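PDB 5ZI1: insecticidal crystal protein Cry7Cal from Bacillus thuringiensis, which is a crystal toxin of the delta endotoxin family, active against the locust Locusta migratoria manilensis and probably acting through receptor binding. Local coordinates for residues A[526-531]-A[548-553]; A[496-501]-A[589-594]. All coordinates share one frame; numbering follows the deposited sequence.

Contact 1: residues A[526-531]-A[548-553]; sequences VRYAAT and TATMKE
A530 and T550 grip each other at both ends of the alanine's backbone. The A530 N-H gives a nearly straight bond to T550 OG1 (3.1 Å, 163° at the hydrogen), while A530 O takes the T550 N-H at 2.8 Å, the donor tilted from the carbonyl plane. M551 N adds a weak bond to the same oxygen. With chi1 at 68°, T550 OG1 stands between its own N and carbonyl carbon, turned to the strand; K558 O is its other partner. T550 CG2 is 3.7 Å from Y528 OH, neither over the ring face nor at its edge. That hydroxyl donates to T548 O (2.8 Å), which lies near the ring plane and offers a lone pair. M551 SD rests 4.1 Å from A529 CB, both residues buried. T531 belongs to this packed part too, its CG2 lying against the chain at K552 and E553, nearest E553 CA at 3.6 Å. The loop's solvent side runs through T548, A549, K552 and E553, with K552 turned away from the strand. Here 548-553 is an irregular loop of the C-terminal beta domain, running from strand 545-547 toward strand 560-571. It closes over the end of strand 521-530, whose flanks are strands 560-571 and 589-599.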
ATOM      1  N   VAL A 526      -1.615  -6.439 -19.939  1.00 46.32           N
ATOM      2  CA  VAL A 526      -1.906  -7.091 -18.673  1.00 46.64           C
ATOM      3  C   VAL A 526      -0.607  -7.592 -18.051  1.00 50.85           C
ATOM      4  O   VAL A 526       0.244  -8.176 -18.734  1.00 53.80           O
ATOM      5  CB  VAL A 526      -2.894  -8.243 -18.880  1.00 47.45           C
ATOM      6  CG1 VAL A 526      -3.090  -8.992 -17.587  1.00 47.90           C
ATOM      7  CG2 VAL A 526      -4.208  -7.705 -19.427  1.00 48.31           C
ATOM      8  N   ARG A 527      -0.431  -7.329 -16.761  1.00 50.51           N
ATOM      9  CA  ARG A 527       0.650  -7.908 -15.980  1.00 47.21           C
ATOM     10  C   ARG A 527       0.066  -9.123 -15.272  1.00 52.11           C
ATOM     11  O   ARG A 527      -0.787  -8.975 -14.383  1.00 47.75           O
ATOM     12  CB  ARG A 527       1.214  -6.885 -15.001  1.00 51.45           C
ATOM     13  CG  ARG A 527       2.247  -7.431 -14.037  1.00 53.39           C
ATOM     14  CD  ARG A 527       2.967  -6.309 -13.330  1.00 52.22           C
ATOM     15  NE  ARG A 527       4.267  -6.755 -12.832  1.00 52.09           N
ATOM     16  CZ  ARG A 527       4.465  -7.335 -11.650  1.00 55.48           C
ATOM     17  NH1 ARG A 527       3.441  -7.561 -10.834  1.00 50.18           N
ATOM     18  NH2 ARG A 527       5.693  -7.709 -11.293  1.00 56.79           N
ATOM     19  N   TYR A 528       0.508 -10.321 -15.682  1.00 45.82           N
ATOM     20  CA  TYR A 528      -0.165 -11.567 -15.341  1.00 42.46           C
ATOM     21  C   TYR A 528       0.850 -12.643 -14.966  1.00 48.98           C
ATOM     22  O   TYR A 528       2.063 -12.491 -15.144  1.00 49.26           O
ATOM     23  CB  TYR A 528      -1.016 -12.076 -16.504  1.00 46.39           C
ATOM     24  CG  TYR A 528      -0.192 -12.842 -17.507  1.00 47.11           C
ATOM     25  CD1 TYR A 528       0.625 -12.182 -18.404  1.00 50.12           C
ATOM     26  CD2 TYR A 528      -0.206 -14.226 -17.535  1.00 47.58           C
ATOM     27  CE1 TYR A 528       1.413 -12.885 -19.315  1.00 54.47           C
ATOM     28  CE2 TYR A 528       0.573 -14.936 -18.428  1.00 45.91           C
ATOM     29  CZ  TYR A 528       1.377 -14.259 -19.326  1.00 53.58           C
ATOM     30  OH  TYR A 528       2.153 -14.955 -20.238  1.00 48.52           O
ATOM     31  N   ALA A 529       0.323 -13.752 -14.452  1.00 44.46           N
ATOM     32  CA  ALA A 529       1.089 -14.947 -14.166  1.00 46.91           C
ATOM     33  C   ALA A 529       0.194 -16.139 -14.454  1.00 51.82           C
ATOM     34  O   ALA A 529      -1.026 -16.057 -14.276  1.00 48.08           O
ATOM     35  CB  ALA A 529       1.580 -14.983 -12.715  1.00 49.09           C
ATOM     36  N   ALA A 530       0.796 -17.235 -14.928  1.00 46.05           N
ATOM     37  CA  ALA A 530      -0.007 -18.381 -15.327  1.00 47.68           C
ATOM     38  C   ALA A 530       0.839 -19.639 -15.239  1.00 53.06           C
ATOM     39  O   ALA A 530       2.053 -19.597 -15.441  1.00 52.31           O
ATOM     40  CB  ALA A 530      -0.571 -18.212 -16.748  1.00 45.81           C
ATOM     41  N   THR A 531       0.169 -20.751 -14.922  1.00 53.49           N
ATOM     42  CA  THR A 531       0.754 -22.083 -14.846  1.00 52.90           C
ATOM     43  C   THR A 531       0.583 -22.872 -16.136  1.00 58.33           C
ATOM     44  O   THR A 531       1.045 -24.018 -16.215  1.00 54.67           O
ATOM     45  CB  THR A 531       0.121 -22.874 -13.703  1.00 53.94           C
ATOM     46  OG1 THR A 531      -1.299 -22.875 -13.867  1.00 52.45           O
ATOM     47  CG2 THR A 531       0.470 -22.256 -12.349  1.00 55.67           C
ATOM     48  N   THR A 548       1.622 -17.559 -22.790  1.00 43.95           N
ATOM     49  CA  THR A 548       2.311 -18.755 -22.319  1.00 49.45           C
ATOM     50  C   THR A 548       2.473 -18.737 -20.802  1.00 52.75           C
ATOM     51  O   THR A 548       2.260 -17.722 -20.130  1.00 50.61           O
ATOM     52  CB  THR A 548       3.685 -18.893 -22.968  1.00 52.74           C
ATOM     53  OG1 THR A 548       4.456 -17.725 -22.650  1.00 52.10           O
ATOM     54  CG2 THR A 548       3.564 -19.059 -24.502  1.00 45.49           C
ATOM     55  N   ALA A 549       2.877 -19.893 -20.278  1.00 53.72           N
ATOM     56  CA  ALA A 549       3.069 -20.062 -18.848  1.00 52.55           C
ATOM     57  C   ALA A 549       4.230 -19.217 -18.358  1.00 52.08           C
ATOM     58  O   ALA A 549       5.195 -18.964 -19.079  1.00 49.90           O
ATOM     59  CB  ALA A 549       3.324 -21.527 -18.513  1.00 48.97           C
ATOM     60  N   THR A 550       4.116 -18.749 -17.121  1.00 54.06           N
ATOM     61  CA  THR A 550       5.217 -18.051 -16.481  1.00 55.32           C
ATOM     62  C   THR A 550       5.777 -18.796 -15.280  1.00 52.00           C
ATOM     63  O   THR A 550       6.813 -18.390 -14.754  1.00 55.64           O
ATOM     64  CB  THR A 550       4.770 -16.649 -16.049  1.00 52.88           C
ATOM     65  OG1 THR A 550       3.813 -16.763 -14.984  1.00 49.73           O
ATOM     66  CG2 THR A 550       4.144 -15.919 -17.245  1.00 46.98           C
ATOM     67  N   MET A 551       5.141 -19.880 -14.857  1.00 53.53           N
ATOM     68  CA  MET A 551       5.459 -20.524 -13.594  1.00 59.32           C
ATOM     69  C   MET A 551       4.853 -21.914 -13.613  1.00 62.69           C
ATOM     70  O   MET A 551       3.980 -22.217 -14.434  1.00 58.82           O
ATOM     71  CB  MET A 551       4.905 -19.729 -12.410  1.00 52.18           C
ATOM     72  CG  MET A 551       3.430 -19.434 -12.561  1.00 57.91           C
ATOM     73  SD  MET A 551       2.677 -18.577 -11.159  1.00 54.37           S
ATOM     74  CE  MET A 551       3.044 -19.749  -9.850  1.00 56.12           C
ATOM     75  N   LYS A 552       5.325 -22.754 -12.696  1.00 68.46           N
ATOM     76  CA  LYS A 552       4.777 -24.084 -12.488  1.00 67.54           C
ATOM     77  C   LYS A 552       3.818 -24.038 -11.306  1.00 64.01           C
ATOM     78  O   LYS A 552       3.970 -23.220 -10.400  1.00 58.67           O
ATOM     79  CB  LYS A 552       5.888 -25.111 -12.237  1.00 67.70           C
ATOM     80  CG  LYS A 552       6.914 -25.217 -13.360  1.00 72.62           C
ATOM     81  CD  LYS A 552       8.016 -26.223 -13.017  1.00 82.31           C
ATOM     82  CE  LYS A 552       7.913 -27.501 -13.860  1.00 84.54           C
ATOM     83  NZ  LYS A 552       8.545 -28.679 -13.180  1.00 82.47           N
ATOM     84  N   GLU A 553       2.816 -24.911 -11.333  1.00 63.44           N
ATOM     85  CA  GLU A 553       1.810 -24.892 -10.287  1.00 65.40           C
ATOM     86  C   GLU A 553       2.463 -25.046  -8.925  1.00 67.73           C
ATOM     87  O   GLU A 553       3.411 -25.817  -8.754  1.00 69.82           O
ATOM     88  CB  GLU A 553       0.783 -25.997 -10.498  1.00 69.51           C
ATOM     89  CG  GLU A 553      -0.426 -25.839  -9.587  1.00 73.86           C
ATOM     90  CD  GLU A 553      -1.404 -26.990  -9.717  1.00 90.61           C
ATOM     91  OE1 GLU A 553      -2.083 -27.300  -8.710  1.00 91.43           O
ATOM     92  OE2 GLU A 553      -1.485 -27.586 -10.820  1.00 93.85           O
TER

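Contact 2: residues A[496-501]-A[589-594]; sequences ILKIVN and TIYIDK
I590 O receives the I499 N-H at 2.6 Å and 172°, nearly along the C=O axis, and I590 N returns a bond to I499 O at 2.7 Å. L497 and I592 form the other hydrogen-bonded pair of this antiparallel pairing, again with both bonds made (L497 N to I592 O, 3.0 Å). K498 with Y591 and V500 with T589 are the non-hydrogen-bonded pairs, and they put their side chains on one face. There the lysine's methylene chain runs alongside the tyrosine, pointing the same way: chi1 of -177° lays the methylenes along the ring, and K498 CG comes within 3.4 Å of Y591 CE2. I496 CD1 also reaches that ring, obliquely. L497, I499, I590 and I592 line the other face, I499 CD1 meeting I592 CG1 at 3.6 Å across a diagonal; L497 and I499 pack on strand 508-513. At the far end I496 CG2 lies 3.7 Å from D593 OD1, whose carboxylate has R527 as its partner. Where 589-599 pairs with strand 521-530, a classic beta bulge sets D593 and K594 opposite R527. Segment 589-594 sits inside its sheet, between 496-500 and 521-530, with 484-487 lying beyond 496-500.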
ATOM      1  N   ILE A 496      -4.891  -9.276  -5.848  1.00 43.48           N
ATOM      2  CA  ILE A 496      -4.831  -9.650  -7.254  1.00 45.67           C
ATOM      3  C   ILE A 496      -5.946 -10.653  -7.527  1.00 47.53           C
ATOM      4  O   ILE A 496      -6.556 -11.195  -6.610  1.00 45.70           O
ATOM      5  CB  ILE A 496      -3.457 -10.241  -7.649  1.00 47.65           C
ATOM      6  CG1 ILE A 496      -3.188 -11.541  -6.887  1.00 45.25           C
ATOM      7  CG2 ILE A 496      -2.342  -9.226  -7.424  1.00 44.07           C
ATOM      8  CD1 ILE A 496      -1.875 -12.181  -7.238  1.00 53.39           C
ATOM      9  N   LEU A 497      -6.217 -10.890  -8.812  1.00 47.58           N
ATOM     10  CA  LEU A 497      -7.209 -11.879  -9.211  1.00 46.50           C
ATOM     11  C   LEU A 497      -6.558 -13.234  -9.453  1.00 53.20           C
ATOM     12  O   LEU A 497      -5.488 -13.322 -10.066  1.00 51.78           O
ATOM     13  CB  LEU A 497      -7.942 -11.445 -10.483  1.00 52.13           C
ATOM     14  CG  LEU A 497      -8.848 -10.212 -10.406  1.00 54.16           C
ATOM     15  CD1 LEU A 497     -10.008 -10.327 -11.378  1.00 44.61           C
ATOM     16  CD2 LEU A 497      -9.352  -9.998  -9.001  1.00 49.39           C
ATOM     17  N   LYS A 498      -7.228 -14.295  -8.993  1.00 50.63           N
ATOM     18  CA  LYS A 498      -6.816 -15.670  -9.245  1.00 53.08           C
ATOM     19  C   LYS A 498      -7.911 -16.378 -10.030  1.00 56.81           C
ATOM     20  O   LYS A 498      -8.994 -16.641  -9.497  1.00 56.43           O
ATOM     21  CB  LYS A 498      -6.537 -16.402  -7.940  1.00 56.80           C
ATOM     22  CG  LYS A 498      -6.024 -17.807  -8.138  1.00 54.66           C
ATOM     23  CD  LYS A 498      -5.749 -18.449  -6.795  1.00 63.77           C
ATOM     24  CE  LYS A 498      -6.865 -19.402  -6.398  1.00 67.63           C
ATOM     25  NZ  LYS A 498      -6.439 -20.834  -6.572  1.00 66.19           N
ATOM     26  N   ILE A 499      -7.624 -16.710 -11.285  1.00 49.44           N
ATOM     27  CA  ILE A 499      -8.576 -17.376 -12.164  1.00 50.49           C
ATOM     28  C   ILE A 499      -8.163 -18.835 -12.324  1.00 53.56           C
ATOM     29  O   ILE A 499      -7.014 -19.125 -12.682  1.00 53.01           O
ATOM     30  CB  ILE A 499      -8.653 -16.679 -13.534  1.00 59.58           C
ATOM     31  CG1 ILE A 499      -8.770 -15.168 -13.352  1.00 55.21           C
ATOM     32  CG2 ILE A 499      -9.833 -17.205 -14.356  1.00 53.22           C
ATOM     33  CD1 ILE A 499      -8.325 -14.403 -14.569  1.00 57.53           C
ATOM     34  N   VAL A 500      -9.097 -19.746 -12.061  1.00 51.56           N
ATOM     35  CA  VAL A 500      -8.935 -21.170 -12.340  1.00 59.29           C
ATOM     36  C   VAL A 500      -9.894 -21.531 -13.474  1.00 65.27           C
ATOM     37  O   VAL A 500     -11.118 -21.444 -13.309  1.00 65.93           O
ATOM     38  CB  VAL A 500      -9.198 -22.026 -11.093  1.00 59.94           C
ATOM     39  CG1 VAL A 500      -8.916 -23.470 -11.397  1.00 54.60           C
ATOM     40  CG2 VAL A 500      -8.345 -21.537  -9.908  1.00 54.72           C
ATOM     41  N   ASN A 501      -9.338 -21.956 -14.620  1.00 61.37           N
ATOM     42  CA  ASN A 501     -10.100 -21.969 -15.872  1.00 63.72           C
ATOM     43  C   ASN A 501     -11.213 -23.010 -15.838  1.00 69.05           C
ATOM     44  O   ASN A 501     -12.360 -22.709 -16.191  1.00 68.51           O
ATOM     45  CB  ASN A 501      -9.150 -22.202 -17.059  1.00 62.56           C
ATOM     46  CG  ASN A 501      -9.878 -22.472 -18.386  1.00 66.72           C
ATOM     47  OD1 ASN A 501     -11.055 -22.142 -18.551  1.00 72.69           O
ATOM     48  ND2 ASN A 501      -9.152 -23.044 -19.352  1.00 60.59           N
ATOM     49  N   THR A 589      -4.012 -22.143 -13.847  1.00 54.32           N
ATOM     50  CA  THR A 589      -4.364 -21.014 -13.002  1.00 55.35           C
ATOM     51  C   THR A 589      -3.717 -19.771 -13.592  1.00 52.90           C
ATOM     52  O   THR A 589      -2.567 -19.819 -14.048  1.00 55.29           O
ATOM     53  CB  THR A 589      -3.906 -21.260 -11.536  1.00 56.79           C
ATOM     54  OG1 THR A 589      -4.726 -22.276 -10.956  1.00 59.54           O
ATOM     55  CG2 THR A 589      -4.030 -20.011 -10.667  1.00 48.66           C
ATOM     56  N   ILE A 590      -4.480 -18.677 -13.622  1.00 49.76           N
ATOM     57  CA  ILE A 590      -4.041 -17.389 -14.145  1.00 49.62           C
ATOM     58  C   ILE A 590      -4.213 -16.350 -13.048  1.00 56.82           C
ATOM     59  O   ILE A 590      -5.246 -16.313 -12.368  1.00 57.59           O
ATOM     60  CB  ILE A 590      -4.836 -16.969 -15.403  1.00 52.86           C
ATOM     61  CG1 ILE A 590      -4.662 -17.983 -16.532  1.00 49.48           C
ATOM     62  CG2 ILE A 590      -4.428 -15.592 -15.876  1.00 49.90           C
ATOM     63  CD1 ILE A 590      -5.895 -18.788 -16.767  1.00 51.61           C
ATOM     64  N   TYR A 591      -3.203 -15.507 -12.876  1.00 54.61           N
ATOM     65  CA  TYR A 591      -3.261 -14.405 -11.932  1.00 50.38           C
ATOM     66  C   TYR A 591      -3.196 -13.106 -12.712  1.00 49.64           C
ATOM     67  O   TYR A 591      -2.350 -12.958 -13.598  1.00 51.95           O
ATOM     68  CB  TYR A 591      -2.115 -14.478 -10.924  1.00 51.82           C
ATOM     69  CG  TYR A 591      -2.052 -15.778 -10.177  1.00 53.95           C
ATOM     70  CD1 TYR A 591      -1.299 -16.846 -10.668  1.00 48.95           C
ATOM     71  CD2 TYR A 591      -2.744 -15.947  -8.973  1.00 53.56           C
ATOM     72  CE1 TYR A 591      -1.240 -18.042  -9.994  1.00 46.53           C
ATOM     73  CE2 TYR A 591      -2.680 -17.143  -8.278  1.00 50.65           C
ATOM     74  CZ  TYR A 591      -1.926 -18.183  -8.788  1.00 56.71           C
ATOM     75  OH  TYR A 591      -1.871 -19.379  -8.104  1.00 57.20           O
ATOM     76  N   ILE A 592      -4.098 -12.182 -12.401  1.00 44.85           N
ATOM     77  CA  ILE A 592      -4.144 -10.878 -13.041  1.00 44.39           C
ATOM     78  C   ILE A 592      -3.786  -9.857 -11.977  1.00 49.20           C
ATOM     79  O   ILE A 592      -4.470  -9.751 -10.953  1.00 49.94           O
ATOM     80  CB  ILE A 592      -5.524 -10.574 -13.646  1.00 46.39           C
ATOM     81  CG1 ILE A 592      -5.993 -11.703 -14.569  1.00 49.45           C
ATOM     82  CG2 ILE A 592      -5.520  -9.208 -14.346  1.00 40.12           C
ATOM     83  CD1 ILE A 592      -5.203 -11.842 -15.859  1.00 50.77           C
ATOM     84  N   ASP A 593      -2.717  -9.112 -12.212  1.00 49.10           N
ATOM     85  CA  ASP A 593      -2.292  -8.101 -11.264  1.00 49.42           C
ATOM     86  C   ASP A 593      -2.802  -6.737 -11.729  1.00 51.32           C
ATOM     87  O   ASP A 593      -3.830  -6.263 -11.235  1.00 50.50           O
ATOM     88  CB  ASP A 593      -0.769  -8.149 -11.116  1.00 47.87           C
ATOM     89  CG  ASP A 593      -0.212  -6.976 -10.339  1.00 51.86           C
ATOM     90  OD1 ASP A 593      -0.934  -6.433  -9.472  1.00 49.40           O
ATOM     91  OD2 ASP A 593       0.953  -6.588 -10.610  1.00 51.28           O
ATOM     92  N   LYS A 594      -2.127  -6.118 -12.697  1.00 46.79           N
ATOM     93  CA  LYS A 594      -2.479  -4.789 -13.164  1.00 47.77           C
ATOM     94  C   LYS A 594      -2.951  -4.825 -14.616  1.00 56.58           C
ATOM     95  O   LYS A 594      -2.569  -5.705 -15.412  1.00 45.02           O
ATOM     96  CB  LYS A 594      -1.291  -3.828 -13.045  1.00 49.41           C
ATOM     97  CG  LYS A 594      -0.653  -3.780 -11.666  1.00 50.66           C
ATOM     98  CD  LYS A 594      -1.585  -3.127 -10.612  1.00 50.18           C
ATOM     99  CE  LYS A 594      -0.949  -3.174  -9.206  1.00 46.44           C
ATOM    100  NZ  LYS A 594       0.413  -2.552  -9.174  1.00 50.13           N
TER

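In the fold
Both contacts belong to the C-terminal beta domain, the third of the three delta endotoxin family domains, with centres 9 Å apart. Contact 2 is buried and regular, two strands joined by paired backbone bonds and a face of L497, I499, I590 and I592. Contact 1 is partly exposed: a strand end meets a loop, and side-chain hydroxyls of tyrosine and threonine share the bonding with the backbone. Strands 521-530 and 589-599 are neighbours in one sheet, so the two contacts touch directly: A529 O probably accepts a hydrogen bond from Y591 N, and R527 NH1 forms a salt bridge with D593 OD2. Both segments of contact 1 fall in the chain between 501 and 589, the ends that contact 2 brings together.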